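Local coordinates for protein acetylxylan esterase / glucomannan deacetylase (Cellvibrio japonicus, PDB 2WAA) that removes acetyl groups from acetylated xylan and glucomannan, assisting the breakdown of plant cell wall polysaccharides, at residues A[144-149]-A[154-159]; A[204-209]-A[261-266]; A[251-256]-A[293-298]. One frame throughout, in Å; residues are numbered along the deposited sequence.

Interaction 1: A[144-149]-A[154-159]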
ATOM      1  N   CYS A 144       1.289   5.264   3.077  1.00  9.45           N
ATOM      2  CA  CYS A 144       1.733   4.046   3.728  1.00 11.18           C
ATOM      3  C   CYS A 144       1.001   3.766   5.048  1.00 12.25           C
ATOM      4  O   CYS A 144       1.250   2.746   5.633  1.00 13.98           O
ATOM      5  CB  CYS A 144       3.230   4.107   4.068  1.00 11.95           C
ATOM      6  SG  CYS A 144       4.266   3.778   2.735  1.00 17.33           S
ATOM      7  N   GLY A 145       0.188   4.690   5.542  1.00 10.96           N
ATOM      8  CA  GLY A 145      -0.615   4.477   6.748  1.00  9.64           C
ATOM      9  C   GLY A 145       0.136   4.734   8.040  1.00  9.67           C
ATOM     10  O   GLY A 145      -0.242   4.223   9.093  1.00  9.56           O
ATOM     11  N   GLU A 146       1.230   5.485   7.968  1.00  7.80           N
ATOM     12  CA  GLU A 146       1.986   5.775   9.193  1.00  8.50           C
ATOM     13  C   GLU A 146       1.162   6.479  10.304  1.00  9.29           C
ATOM     14  O   GLU A 146       0.425   7.432  10.035  1.00  9.87           O
ATOM     15  CB  GLU A 146       3.221   6.635   8.860  1.00  7.97           C
ATOM     16  CG  GLU A 146       3.998   7.098  10.170  1.00  6.96           C
ATOM     17  CD  GLU A 146       5.391   7.669   9.841  1.00  7.98           C
ATOM     18  OE1 GLU A 146       5.838   7.621   8.679  1.00  7.87           O
ATOM     19  OE2 GLU A 146       6.092   8.122  10.786  1.00  8.20           O
ATOM     20  N   ALA A 147       1.264   5.938  11.528  1.00  9.27           N
ATOM     21  CA  ALA A 147       0.705   6.577  12.758  1.00 10.23           C
ATOM     22  C   ALA A 147      -0.812   6.547  12.845  1.00 10.27           C
ATOM     23  O   ALA A 147      -1.414   7.199  13.724  1.00 11.85           O
ATOM     24  CB  ALA A 147       1.236   8.026  12.911  1.00  9.49           C
ATOM     25  N   ILE A 148      -1.456   5.755  11.994  1.00  9.46           N
ATOM     26  CA  ILE A 148      -2.909   5.598  12.138  1.00  8.85           C
ATOM     27  C   ILE A 148      -3.266   4.970  13.483  1.00  9.78           C
ATOM     28  O   ILE A 148      -4.300   5.357  14.092  1.00 10.65           O
ATOM     29  CB  ILE A 148      -3.502   4.827  10.937  1.00  8.96           C
ATOM     30  CG1 ILE A 148      -3.380   5.740   9.692  1.00  7.29           C
ATOM     31  CG2 ILE A 148      -4.934   4.355  11.196  1.00  7.66           C
ATOM     32  CD1 ILE A 148      -3.831   5.078   8.419  1.00  8.39           C
ATOM     33  N   ASP A 149      -2.457   4.015  13.955  1.00  9.21           N
ATOM     34  CA  ASP A 149      -2.811   3.297  15.194  1.00  9.51           C
ATOM     35  C   ASP A 149      -2.023   3.802  16.397  1.00 10.15           C
ATOM     36  O   ASP A 149      -1.683   3.027  17.288  1.00 11.04           O
ATOM     37  CB  ASP A 149      -2.639   1.760  15.071  1.00  9.57           C
ATOM     38  CG  ASP A 149      -3.781   1.080  14.305  1.00 11.59           C
ATOM     39  OD1 ASP A 149      -4.802   1.736  13.953  1.00 11.81           O
ATOM     40  OD2 ASP A 149      -3.644  -0.140  14.000  1.00 11.33           O
ATOM     41  N   GLU A 154       2.405   6.391  24.127  1.00 20.00           N
ATOM     42  CA  GLU A 154       3.414   5.511  23.545  1.00 19.66           C
ATOM     43  C   GLU A 154       4.480   6.261  22.727  1.00 19.86           C
ATOM     44  O   GLU A 154       4.180   7.294  22.148  1.00 20.56           O
ATOM     45  CB  GLU A 154       2.743   4.520  22.570  1.00 18.65           C
ATOM     46  CG  GLU A 154       1.949   3.492  23.208  1.00 19.06           C
ATOM     47  CD  GLU A 154       1.355   2.511  22.226  1.00 17.33           C
ATOM     48  OE1 GLU A 154       1.641   2.575  20.968  1.00 16.27           O
ATOM     49  OE2 GLU A 154       0.586   1.673  22.722  1.00 16.10           O
ATOM     50  N   ASP A 155       5.695   5.727  22.693  1.00 19.09           N
ATOM     51  CA  ASP A 155       6.712   6.149  21.737  1.00 20.26           C
ATOM     52  C   ASP A 155       6.302   5.529  20.411  1.00 19.08           C
ATOM     53  O   ASP A 155       5.917   4.362  20.376  1.00 17.45           O
ATOM     54  CB  ASP A 155       8.090   5.634  22.117  1.00 21.99           C
ATOM     55  CG  ASP A 155       8.629   6.264  23.405  1.00 27.62           C
ATOM     56  OD1 ASP A 155       8.315   7.450  23.676  1.00 32.02           O
ATOM     57  OD2 ASP A 155       9.360   5.552  24.137  1.00 33.37           O
ATOM     58  N   LYS A 156       6.306   6.326  19.350  1.00 17.49           N
ATOM     59  CA  LYS A 156       6.018   5.796  18.021  1.00 16.88           C
ATOM     60  C   LYS A 156       6.838   4.520  17.794  1.00 14.30           C
ATOM     61  O   LYS A 156       8.044   4.450  18.129  1.00 14.93           O
ATOM     62  CB  LYS A 156       6.381   6.842  16.973  1.00 17.63           C
ATOM     63  CG  LYS A 156       5.970   6.521  15.563  1.00 19.71           C
ATOM     64  CD  LYS A 156       6.620   7.548  14.662  1.00 22.20           C
ATOM     65  CE  LYS A 156       5.646   8.076  13.767  1.00 19.71           C
ATOM     66  NZ  LYS A 156       6.047   9.419  13.258  1.00 15.00           N
ATOM     67  N   ASN A 157       6.204   3.507  17.219  1.00 11.39           N
ATOM     68  CA  ASN A 157       6.911   2.307  16.848  1.00  9.23           C
ATOM     69  C   ASN A 157       6.159   1.675  15.659  1.00  8.04           C
ATOM     70  O   ASN A 157       5.143   2.209  15.244  1.00  6.86           O
ATOM     71  CB  ASN A 157       6.978   1.371  18.053  1.00  9.77           C
ATOM     72  CG  ASN A 157       5.608   0.819  18.437  1.00 14.14           C
ATOM     73  OD1 ASN A 157       5.198  -0.203  17.907  1.00 19.94           O
ATOM     74  ND2 ASN A 157       4.926   1.464  19.378  1.00 14.31           N
ATOM     75  N   THR A 158       6.666   0.579  15.103  1.00  7.58           N
ATOM     76  CA  THR A 158       6.132   0.116  13.826  1.00  7.23           C
ATOM     77  C   THR A 158       4.693  -0.422  13.954  1.00  7.26           C
ATOM     78  O   THR A 158       4.001  -0.579  12.938  1.00  5.76           O
ATOM     79  CB  THR A 158       7.015  -0.961  13.138  1.00  7.26           C
ATOM     80  OG1 THR A 158       7.241  -2.035  14.065  1.00  8.92           O
ATOM     81  CG2 THR A 158       8.360  -0.333  12.747  1.00  8.28           C
ATOM     82  N   ARG A 159       4.219  -0.655  15.184  1.00  7.42           N
ATOM     83  CA  ARG A 159       2.821  -1.013  15.408  1.00  7.04           C
ATOM     84  C   ARG A 159       1.844   0.105  15.045  1.00  7.86           C
ATOM     85  O   ARG A 159       0.680  -0.150  14.731  1.00  7.84           O
ATOM     86  CB  ARG A 159       2.608  -1.441  16.883  1.00  7.71           C
ATOM     87  CG  ARG A 159       1.263  -2.185  17.082  1.00  5.49           C
ATOM     88  CD  ARG A 159       0.828  -2.134  18.559  1.00  6.66           C
ATOM     89  NE  ARG A 159       0.774  -0.732  19.011  1.00  9.32           N
ATOM     90  CZ  ARG A 159      -0.148   0.149  18.651  1.00  9.06           C
ATOM     91  NH1 ARG A 159      -1.138  -0.200  17.857  1.00  8.38           N
ATOM     92  NH2 ARG A 159      -0.081   1.419  19.099  1.00  8.71           N
TER
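Ala-147 and Asp-149 face Lys-156 and Arg-159 across two parts of one loop, the second turning into a 3-10 segment at Thr-158 and Arg-159; their touching parts run 75° apart and come closest where CA of Asp-149 lies 7.1 Å from CA of Arg-159. The first part folds as a type II beta turn from Gly-145 to Ile-148. From this turn Glu-146 reaches out with an extended chain, CG anti to the backbone N (chi1 174°), and meets Lys-156 at about a right angle. The salt bridge is single-pronged: Lys-156 NZ lies 2.8 Å from Glu-146 OE2, on the anti side of the carboxylate and somewhat out of its plane. NZ has a second carboxylate partner in Asp-314, so one ammonium group sits between two acids.

Arg-159 takes a different acceptor, the backbone carbonyl of Asp-149. Its chain bends at chi3 (55°), bringing the edge of the guanidinium to this oxygen; NH2 lies 2.9 Å from Asp-149 O, while the bond from NH1 is weak at 3.3 Å. NH2 also forms a salt bridge with Glu-154 OE1 at 2.8 Å, in the guanidinium plane, and this second grip restrains the group's rotation. The carboxylate of Asp-149 is instead engaged by Lys-319 and Arg-104.

Asn-157 shapes the second part through an Asx turn, its OD1 accepting from Arg-159 N. With Glu-146 packed beside Ser-141 and His-316 and Lys-156 paired with Asp-314, the contact borders the probable Ser-His-Asp triad of an SGNH-type (GDSL) esterase.

Interaction 2: A[204-209]-A[261-266]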
ATOM      1  N   ASP A 204      12.037   6.224  -8.709  1.00  9.38           N
ATOM      2  CA  ASP A 204      12.940   5.082  -8.511  1.00  9.82           C
ATOM      3  C   ASP A 204      12.233   3.912  -7.852  1.00  9.35           C
ATOM      4  O   ASP A 204      12.167   2.832  -8.437  1.00  9.88           O
ATOM      5  CB  ASP A 204      14.165   5.489  -7.670  1.00  9.26           C
ATOM      6  CG  ASP A 204      14.892   6.659  -8.298  1.00 13.69           C
ATOM      7  OD1 ASP A 204      15.316   6.515  -9.437  1.00 13.97           O
ATOM      8  OD2 ASP A 204      15.005   7.728  -7.701  1.00 11.85           O
ATOM      9  N   PHE A 205      11.647   4.129  -6.675  1.00  9.06           N
ATOM     10  CA  PHE A 205      11.042   2.968  -5.991  1.00  9.42           C
ATOM     11  C   PHE A 205       9.761   2.493  -6.633  1.00  9.24           C
ATOM     12  O   PHE A 205       9.344   1.363  -6.400  1.00  9.46           O
ATOM     13  CB  PHE A 205      10.926   3.118  -4.441  1.00  9.76           C
ATOM     14  CG  PHE A 205       9.939   4.188  -3.978  1.00  8.71           C
ATOM     15  CD1 PHE A 205       8.553   3.952  -3.968  1.00  7.98           C
ATOM     16  CD2 PHE A 205      10.415   5.424  -3.502  1.00  9.81           C
ATOM     17  CE1 PHE A 205       7.651   4.967  -3.528  1.00  8.96           C
ATOM     18  CE2 PHE A 205       9.524   6.444  -3.062  1.00  9.83           C
ATOM     19  CZ  PHE A 205       8.135   6.193  -3.066  1.00  9.65           C
ATOM     20  N   TYR A 206       9.132   3.336  -7.439  1.00  9.09           N
ATOM     21  CA  TYR A 206       7.975   2.908  -8.218  1.00 10.16           C
ATOM     22  C   TYR A 206       8.347   1.706  -9.121  1.00  9.83           C
ATOM     23  O   TYR A 206       7.481   0.932  -9.535  1.00 10.45           O
ATOM     24  CB  TYR A 206       7.482   4.066  -9.078  1.00 11.09           C
ATOM     25  CG  TYR A 206       6.752   3.646 -10.330  1.00  9.65           C
ATOM     26  CD1 TYR A 206       5.427   3.269 -10.291  1.00 12.72           C
ATOM     27  CD2 TYR A 206       7.397   3.681 -11.561  1.00 11.54           C
ATOM     28  CE1 TYR A 206       4.732   2.912 -11.487  1.00  9.73           C
ATOM     29  CE2 TYR A 206       6.738   3.323 -12.747  1.00 11.70           C
ATOM     30  CZ  TYR A 206       5.406   2.936 -12.691  1.00 12.56           C
ATOM     31  OH  TYR A 206       4.768   2.590 -13.870  1.00 12.98           O
ATOM     32  N   GLN A 207       9.646   1.565  -9.423  1.00  9.41           N
ATOM     33  CA  GLN A 207      10.098   0.469 -10.269  1.00 10.73           C
ATOM     34  C   GLN A 207      10.378  -0.825  -9.514  1.00 10.51           C
ATOM     35  O   GLN A 207      10.633  -1.847 -10.150  1.00 12.04           O
ATOM     36  CB  GLN A 207      11.402   0.856 -11.036  1.00 11.11           C
ATOM     37  CG  GLN A 207      11.250   2.059 -12.027  1.00 12.10           C
ATOM     38  CD  GLN A 207      10.325   1.813 -13.264  1.00 20.42           C
ATOM     39  OE1 GLN A 207       9.771   0.704 -13.492  1.00 23.26           O
ATOM     40  NE2 GLN A 207      10.118   2.896 -14.064  1.00 20.11           N
ATOM     41  N   PHE A 208      10.336  -0.802  -8.183  1.00  9.74           N
ATOM     42  CA  PHE A 208      10.847  -1.934  -7.402  1.00  9.47           C
ATOM     43  C   PHE A 208       9.728  -2.776  -6.866  1.00  9.99           C
ATOM     44  O   PHE A 208       8.713  -2.259  -6.401  1.00  9.16           O
ATOM     45  CB  PHE A 208      11.622  -1.398  -6.187  1.00 10.99           C
ATOM     46  CG  PHE A 208      12.814  -0.541  -6.540  1.00 12.11           C
ATOM     47  CD1 PHE A 208      13.473  -0.727  -7.750  1.00 18.13           C
ATOM     48  CD2 PHE A 208      13.303   0.381  -5.623  1.00 15.98           C
ATOM     49  CE1 PHE A 208      14.609   0.042  -8.056  1.00 21.76           C
ATOM     50  CE2 PHE A 208      14.435   1.161  -5.937  1.00 17.87           C
ATOM     51  CZ  PHE A 208      15.072   0.981  -7.120  1.00 17.66           C
ATOM     52  N   THR A 209       9.912  -4.089  -6.856  1.00  8.84           N
ATOM     53  CA  THR A 209       8.885  -4.906  -6.230  1.00  9.37           C
ATOM     54  C   THR A 209       8.860  -4.695  -4.713  1.00  9.74           C
ATOM     55  O   THR A 209       7.790  -4.720  -4.054  1.00  8.90           O
ATOM     56  CB  THR A 209       9.202  -6.380  -6.506  1.00  8.90           C
ATOM     57  OG1 THR A 209       9.146  -6.588  -7.925  1.00  8.80           O
ATOM     58  CG2 THR A 209       8.193  -7.303  -5.809  1.00  9.12           C
ATOM     59  N   ASP A 261       2.800   5.924 -20.261  1.00 12.43           N
ATOM     60  CA  ASP A 261       3.372   4.978 -21.224  1.00 14.96           C
ATOM     61  C   ASP A 261       3.323   3.549 -20.659  1.00 14.33           C
ATOM     62  O   ASP A 261       2.936   2.619 -21.353  1.00 14.00           O
ATOM     63  CB  ASP A 261       4.813   5.398 -21.537  1.00 17.00           C
ATOM     64  CG  ASP A 261       5.552   4.372 -22.341  1.00 25.75           C
ATOM     65  OD1 ASP A 261       4.891   3.748 -23.219  1.00 33.89           O
ATOM     66  OD2 ASP A 261       6.776   4.169 -22.108  1.00 34.73           O
ATOM     67  N   ASN A 262       3.676   3.369 -19.387  1.00 12.33           N
ATOM     68  CA  ASN A 262       3.617   2.018 -18.777  1.00 13.37           C
ATOM     69  C   ASN A 262       2.233   1.424 -18.593  1.00 12.65           C
ATOM     70  O   ASN A 262       2.087   0.199 -18.527  1.00 12.63           O
ATOM     71  CB  ASN A 262       4.298   2.028 -17.392  1.00 12.57           C
ATOM     72  CG  ASN A 262       5.800   2.185 -17.486  1.00 15.61           C
ATOM     73  OD1 ASN A 262       6.362   2.191 -18.594  1.00 16.71           O
ATOM     74  ND2 ASN A 262       6.460   2.326 -16.340  1.00 13.06           N
ATOM     75  N   HIS A 263       1.216   2.288 -18.486  1.00 12.03           N
ATOM     76  CA  HIS A 263      -0.156   1.875 -18.123  1.00 12.96           C
ATOM     77  C   HIS A 263      -1.096   2.572 -19.090  1.00 13.47           C
ATOM     78  O   HIS A 263      -1.745   3.596 -18.735  1.00 12.35           O
ATOM     79  CB  HIS A 263      -0.455   2.359 -16.703  1.00 13.30           C
ATOM     80  CG  HIS A 263       0.591   1.943 -15.710  1.00 12.88           C
ATOM     81  ND1 HIS A 263       0.799   0.623 -15.367  1.00 12.88           N
ATOM     82  CD2 HIS A 263       1.494   2.668 -15.006  1.00 15.56           C
ATOM     83  CE1 HIS A 263       1.779   0.557 -14.471  1.00 14.09           C
ATOM     84  NE2 HIS A 263       2.223   1.785 -14.246  1.00 14.00           N
ATOM     85  N   PRO A 264      -1.139   2.076 -20.343  1.00 13.42           N
ATOM     86  CA  PRO A 264      -1.769   2.837 -21.415  1.00 14.09           C
ATOM     87  C   PRO A 264      -3.251   3.004 -21.195  1.00 15.59           C
ATOM     88  O   PRO A 264      -3.854   3.918 -21.770  1.00 17.95           O
ATOM     89  CB  PRO A 264      -1.499   1.981 -22.681  1.00 14.87           C
ATOM     90  CG  PRO A 264      -1.153   0.605 -22.156  1.00 14.77           C
ATOM     91  CD  PRO A 264      -0.449   0.861 -20.843  1.00 13.80           C
ATOM     92  N   GLN A 265      -3.835   2.128 -20.392  1.00 15.22           N
ATOM     93  CA  GLN A 265      -5.271   2.137 -20.083  1.00 16.05           C
ATOM     94  C   GLN A 265      -5.608   2.986 -18.839  1.00 14.84           C
ATOM     95  O   GLN A 265      -6.801   3.165 -18.523  1.00 15.01           O
ATOM     96  CB  GLN A 265      -5.743   0.706 -19.759  1.00 16.30           C
ATOM     97  CG  GLN A 265      -5.284   0.189 -18.311  1.00 22.17           C
ATOM     98  CD  GLN A 265      -3.729   0.096 -18.194  1.00 25.67           C
ATOM     99  OE1 GLN A 265      -3.045  -0.050 -19.205  1.00 25.05           O
ATOM    100  NE2 GLN A 265      -3.188   0.169 -16.960  1.00 24.96           N
ATOM    101  N   ALA A 266      -4.603   3.469 -18.106  1.00 12.22           N
ATOM    102  CA  ALA A 266      -4.907   4.110 -16.799  1.00 10.94           C
ATOM    103  C   ALA A 266      -5.328   5.593 -16.920  1.00 11.05           C
ATOM    104  O   ALA A 266      -4.859   6.302 -17.800  1.00 11.91           O
ATOM    105  CB  ALA A 266      -3.706   4.016 -15.885  1.00 10.42           C
TER
HETATM  106  O   HOH W   1       9.370   2.076 -16.621  1.00 27.30           O
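The ring of Tyr-206 is met at its hydroxyl edge by two groups lying in its plane, ND2 of Asn-262 and NE2 of His-263, while His-221 stacks against the ring. The imidazole of His-263 has CE1 of Tyr-206 at its edge and the CB of its neighbour Asn-262 over one face, 3.7 Å above the plane and displaced from the ring centre. Ring and amide are nearly coplanar, with only 11° between the planes of Tyr-206 and Asn-262, and the two side chains run antiparallel alongside one another.

At the centre of the contact is the phenolic oxygen. Tyr-206 OH lies 2.7 Å from His-263 NE2 in a short hydrogen bond. Independently, the same oxygen accepts from Asn-262 ND2 at 3.0 Å, almost straight with an N-H...O angle of 169°. Tyr-206 can span the gap because its CG stands roughly anti to the backbone N (chi1 154°), which directs the phenol toward the end of helix 245-262.

Gln-207 joins through solvent. Its NE2 donates to a water at 2.8 Å, and the same water accepts from Asn-262 ND2 at 2.9 Å; the amide nitrogen of Asn-262 thus serves both the phenol and the water. On the far side of the imidazole, ND1 of His-263 is bonded to Gln-225 OE1, while Tyr-206 also packs on Leu-259.

Held at both nitrogens, the imidazole has its rotation fixed, and the phenol is pinned by two bonds. The contact therefore ties the type I turn from Phe-205 to Phe-208 to the C-terminal end of helix 245-262 by directional hydrogen bonds, with no salt bridge between the two segments and apolar contact across them playing little part.

Interaction 3: A[251-256]-A[293-298]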
ATOM      1  N   THR A 251      10.374  17.371 -13.576  1.00 13.98           N
ATOM      2  CA  THR A 251      10.455  15.982 -13.181  0.50 13.99           C
ATOM      3  C   THR A 251       9.102  15.338 -12.942  1.00 12.92           C
ATOM      4  O   THR A 251       8.947  14.166 -13.281  1.00 11.70           O
ATOM      5  CB  THR A 251      11.639  15.604 -12.216  0.50 15.39           C
ATOM      6  OG1 THR A 251      11.237  14.705 -11.163  0.50 17.09           O
ATOM      7  CG2 THR A 251      12.328  16.817 -11.693  0.50 15.96           C
ATOM      8  N   TYR A 252       8.112  16.107 -12.487  1.00 10.38           N
ATOM      9  CA  TYR A 252       6.793  15.521 -12.322  1.00 10.49           C
ATOM     10  C   TYR A 252       6.248  15.162 -13.706  1.00 11.43           C
ATOM     11  O   TYR A 252       5.669  14.089 -13.905  1.00 11.03           O
ATOM     12  CB  TYR A 252       5.838  16.474 -11.608  1.00  9.69           C
ATOM     13  CG  TYR A 252       4.823  15.780 -10.717  1.00  9.27           C
ATOM     14  CD1 TYR A 252       4.524  14.421 -10.878  1.00 10.75           C
ATOM     15  CD2 TYR A 252       4.201  16.476  -9.695  1.00 10.57           C
ATOM     16  CE1 TYR A 252       3.559  13.769 -10.040  1.00 10.01           C
ATOM     17  CE2 TYR A 252       3.221  15.851  -8.870  1.00 10.92           C
ATOM     18  CZ  TYR A 252       2.923  14.508  -9.047  1.00 11.89           C
ATOM     19  OH  TYR A 252       2.025  13.931  -8.193  1.00  9.88           O
ATOM     20  N   THR A 253       6.436  16.070 -14.681  1.00 12.16           N
ATOM     21  CA  THR A 253       5.963  15.815 -16.032  1.00 12.44           C
ATOM     22  C   THR A 253       6.635  14.554 -16.571  1.00 12.97           C
ATOM     23  O   THR A 253       5.961  13.680 -17.137  1.00 11.67           O
ATOM     24  CB  THR A 253       6.301  17.014 -16.931  1.00 14.17           C
ATOM     25  OG1 THR A 253       5.520  18.131 -16.470  1.00 14.15           O
ATOM     26  CG2 THR A 253       5.963  16.736 -18.399  1.00 16.08           C
ATOM     27  N   ARG A 254       7.950  14.441 -16.382  1.00 12.88           N
ATOM     28  CA  ARG A 254       8.627  13.270 -16.904  0.50 12.96           C
ATOM     29  C   ARG A 254       8.131  11.988 -16.232  1.00 12.87           C
ATOM     30  O   ARG A 254       7.929  10.980 -16.908  1.00 13.05           O
ATOM     31  CB  ARG A 254      10.138  13.420 -16.832  0.50 13.66           C
ATOM     32  CG  ARG A 254      10.830  12.272 -17.552  0.50 16.63           C
ATOM     33  CD  ARG A 254      12.276  12.548 -17.894  0.50 22.31           C
ATOM     34  NE  ARG A 254      12.917  11.326 -18.384  0.50 26.78           N
ATOM     35  CZ  ARG A 254      13.573  11.237 -19.540  0.50 29.09           C
ATOM     36  NH1 ARG A 254      13.692  12.307 -20.321  0.50 30.04           N
ATOM     37  NH2 ARG A 254      14.123  10.089 -19.906  0.50 28.38           N
ATOM     38  N   PHE A 255       7.903  12.023 -14.927  1.00 11.38           N
ATOM     39  CA  PHE A 255       7.364  10.823 -14.240  1.00 10.37           C
ATOM     40  C   PHE A 255       5.961  10.424 -14.722  1.00  9.52           C
ATOM     41  O   PHE A 255       5.682   9.238 -14.946  1.00  9.19           O
ATOM     42  CB  PHE A 255       7.434  11.027 -12.703  1.00 10.12           C
ATOM     43  CG  PHE A 255       6.893   9.850 -11.909  1.00  9.52           C
ATOM     44  CD1 PHE A 255       7.458   8.585 -12.060  1.00 10.94           C
ATOM     45  CD2 PHE A 255       5.801  10.005 -11.052  1.00 11.32           C
ATOM     46  CE1 PHE A 255       6.943   7.478 -11.351  1.00 11.03           C
ATOM     47  CE2 PHE A 255       5.291   8.910 -10.331  1.00 10.69           C
ATOM     48  CZ  PHE A 255       5.865   7.640 -10.496  1.00 12.00           C
ATOM     49  N   VAL A 256       5.061  11.394 -14.914  1.00  9.28           N
ATOM     50  CA  VAL A 256       3.699  11.054 -15.288  1.00 10.12           C
ATOM     51  C   VAL A 256       3.740  10.548 -16.728  1.00 10.48           C
ATOM     52  O   VAL A 256       3.017   9.630 -17.066  1.00 11.39           O
ATOM     53  CB  VAL A 256       2.751  12.240 -15.141  1.00  9.59           C
ATOM     54  CG1 VAL A 256       1.382  11.942 -15.767  1.00  8.99           C
ATOM     55  CG2 VAL A 256       2.612  12.612 -13.628  1.00 11.69           C
ATOM     56  N   GLN A 293      -0.720  21.063 -17.413  1.00 14.53           N
ATOM     57  CA  GLN A 293      -0.674  21.891 -18.619  1.00 16.65           C
ATOM     58  C   GLN A 293       0.405  21.393 -19.590  1.00 16.19           C
ATOM     59  O   GLN A 293       0.146  21.215 -20.798  1.00 17.49           O
ATOM     60  CB  GLN A 293      -0.506  23.380 -18.246  1.00 17.49           C
ATOM     61  CG  GLN A 293      -0.331  24.269 -19.484  1.00 25.43           C
ATOM     62  CD  GLN A 293      -0.695  25.716 -19.214  1.00 33.31           C
ATOM     63  OE1 GLN A 293      -1.700  26.002 -18.553  1.00 38.30           O
ATOM     64  NE2 GLN A 293       0.103  26.640 -19.744  1.00 35.93           N
ATOM     65  N   GLN A 294       1.593  21.110 -19.074  1.00 15.95           N
ATOM     66  CA  GLN A 294       2.676  20.574 -19.913  1.00 18.06           C
ATOM     67  C   GLN A 294       2.396  19.184 -20.469  1.00 17.89           C
ATOM     68  O   GLN A 294       2.784  18.887 -21.599  1.00 17.42           O
ATOM     69  CB  GLN A 294       3.995  20.523 -19.166  1.00 18.30           C
ATOM     70  CG  GLN A 294       4.434  21.885 -18.670  1.00 24.31           C
ATOM     71  CD  GLN A 294       5.868  21.905 -18.242  1.00 30.33           C
ATOM     72  OE1 GLN A 294       6.519  20.851 -18.142  1.00 32.75           O
ATOM     73  NE2 GLN A 294       6.379  23.105 -17.973  1.00 32.36           N
ATOM     74  N   LEU A 295       1.732  18.341 -19.683  1.00 16.43           N
ATOM     75  CA  LEU A 295       1.391  16.991 -20.135  1.00 16.29           C
ATOM     76  C   LEU A 295       0.425  16.970 -21.326  1.00 16.66           C
ATOM     77  O   LEU A 295       0.574  16.150 -22.233  1.00 16.88           O
ATOM     78  CB  LEU A 295       0.765  16.169 -19.006  1.00 15.50           C
ATOM     79  CG  LEU A 295       1.780  15.695 -17.964  1.00 14.61           C
ATOM     80  CD1 LEU A 295       1.048  15.256 -16.703  1.00 11.96           C
ATOM     81  CD2 LEU A 295       2.755  14.592 -18.491  1.00 13.45           C
ATOM     82  N   HIS A 296      -0.558  17.868 -21.297  1.00 16.26           N
ATOM     83  CA  HIS A 296      -1.600  17.975 -22.310  1.00 17.40           C
ATOM     84  C   HIS A 296      -2.247  16.626 -22.549  1.00 18.22           C
ATOM     85  O   HIS A 296      -2.364  16.156 -23.695  1.00 17.31           O
ATOM     86  CB  HIS A 296      -1.066  18.532 -23.643  1.00 18.27           C
ATOM     87  CG  HIS A 296      -2.155  18.995 -24.564  1.00 20.77           C
ATOM     88  ND1 HIS A 296      -2.732  20.245 -24.462  1.00 27.20           N
ATOM     89  CD2 HIS A 296      -2.801  18.365 -25.576  1.00 23.40           C
ATOM     90  CE1 HIS A 296      -3.681  20.369 -25.378  1.00 25.34           C
ATOM     91  NE2 HIS A 296      -3.736  19.248 -26.074  1.00 25.08           N
ATOM     92  N   SER A 297      -2.676  15.995 -21.463  1.00 17.10           N
ATOM     93  CA  SER A 297      -3.180  14.632 -21.555  1.00 17.06           C
ATOM     94  C   SER A 297      -4.628  14.604 -21.135  1.00 17.85           C
ATOM     95  O   SER A 297      -4.968  15.166 -20.110  1.00 19.86           O
ATOM     96  CB  SER A 297      -2.389  13.731 -20.612  1.00 17.23           C
ATOM     97  OG  SER A 297      -2.957  12.434 -20.587  1.00 14.90           O
ATOM     98  N   ASN A 298      -5.478  13.940 -21.898  1.00 16.51           N
ATOM     99  CA  ASN A 298      -6.854  13.786 -21.487  1.00 17.27           C
ATOM    100  C   ASN A 298      -7.027  12.588 -20.535  1.00 15.84           C
ATOM    101  O   ASN A 298      -8.155  12.154 -20.280  1.00 14.83           O
ATOM    102  CB  ASN A 298      -7.751  13.576 -22.715  1.00 18.98           C
ATOM    103  CG  ASN A 298      -7.327  12.371 -23.584  1.00 25.06           C
ATOM    104  OD1 ASN A 298      -6.438  11.564 -23.236  1.00 31.75           O
ATOM    105  ND2 ASN A 298      -7.981  12.247 -24.744  1.00 33.20           N
TER
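Thr-253 and Val-256 face Gln-294 and Leu-295 where two neighbouring helices of the alpha/beta SGNH-hydrolase domain pack together, helix 245-262 in its middle and helix 278-295 at its last turn. Early in the first segment, Tyr-252 extends the helix interface by packing on Ile-288 and Thr-291. The backbones come near at the next residue, CA of Thr-253 lying 6.3 Å from CA of Leu-295. The OG1 of Thr-253 is turned beside its own backbone N (chi1 -67°), and its hydrogen bond goes back to the carbonyl of Ile-249 within the same helix. Gln-294 crosses this side chain at about a right angle, with OE1 3.3 Å from Thr-253 OG1, close but without a hydrogen bond.

Leu-295 contributes the larger apolar surface, dividing its two methyls between the neighbours. CD2 rests 3.6 Å from the carbonyl oxygen of Thr-253 and 3.9 Å from its CG2.

One turn further on, Val-256 receives the other branch. Its CG1, anti to the backbone N (chi1 170°), meets the leucine side chain crosswise. Tightest of all is the methyl pair Val-256 CG1 and Leu-295 CD1, whose 3.5 Å separation is shorter than usual van der Waals contact.

In the fold
All three contacts lie in the esterase domain. Interactions 2 and 3 share helix 245-262, with centres about 15 Å apart, and touch directly: the ring of Tyr-206 packs edge-to-face with that of Phe-255. Interaction 1 lies on the opposite side of the chain's centre from interaction 2, in the loop after strand 133-139. Chemistry follows place: ion pairs and a carbonyl-guanidinium grip hold the partly buried loop beside the probable catalytic residues; a hydrogen-bonded phenol-imidazole-amide cluster with a bridging water joins a turn to the partly buried helix end; the buried 251-256/293-298 interface relies on methyl groups. Only interaction 1 borders the annotated active site.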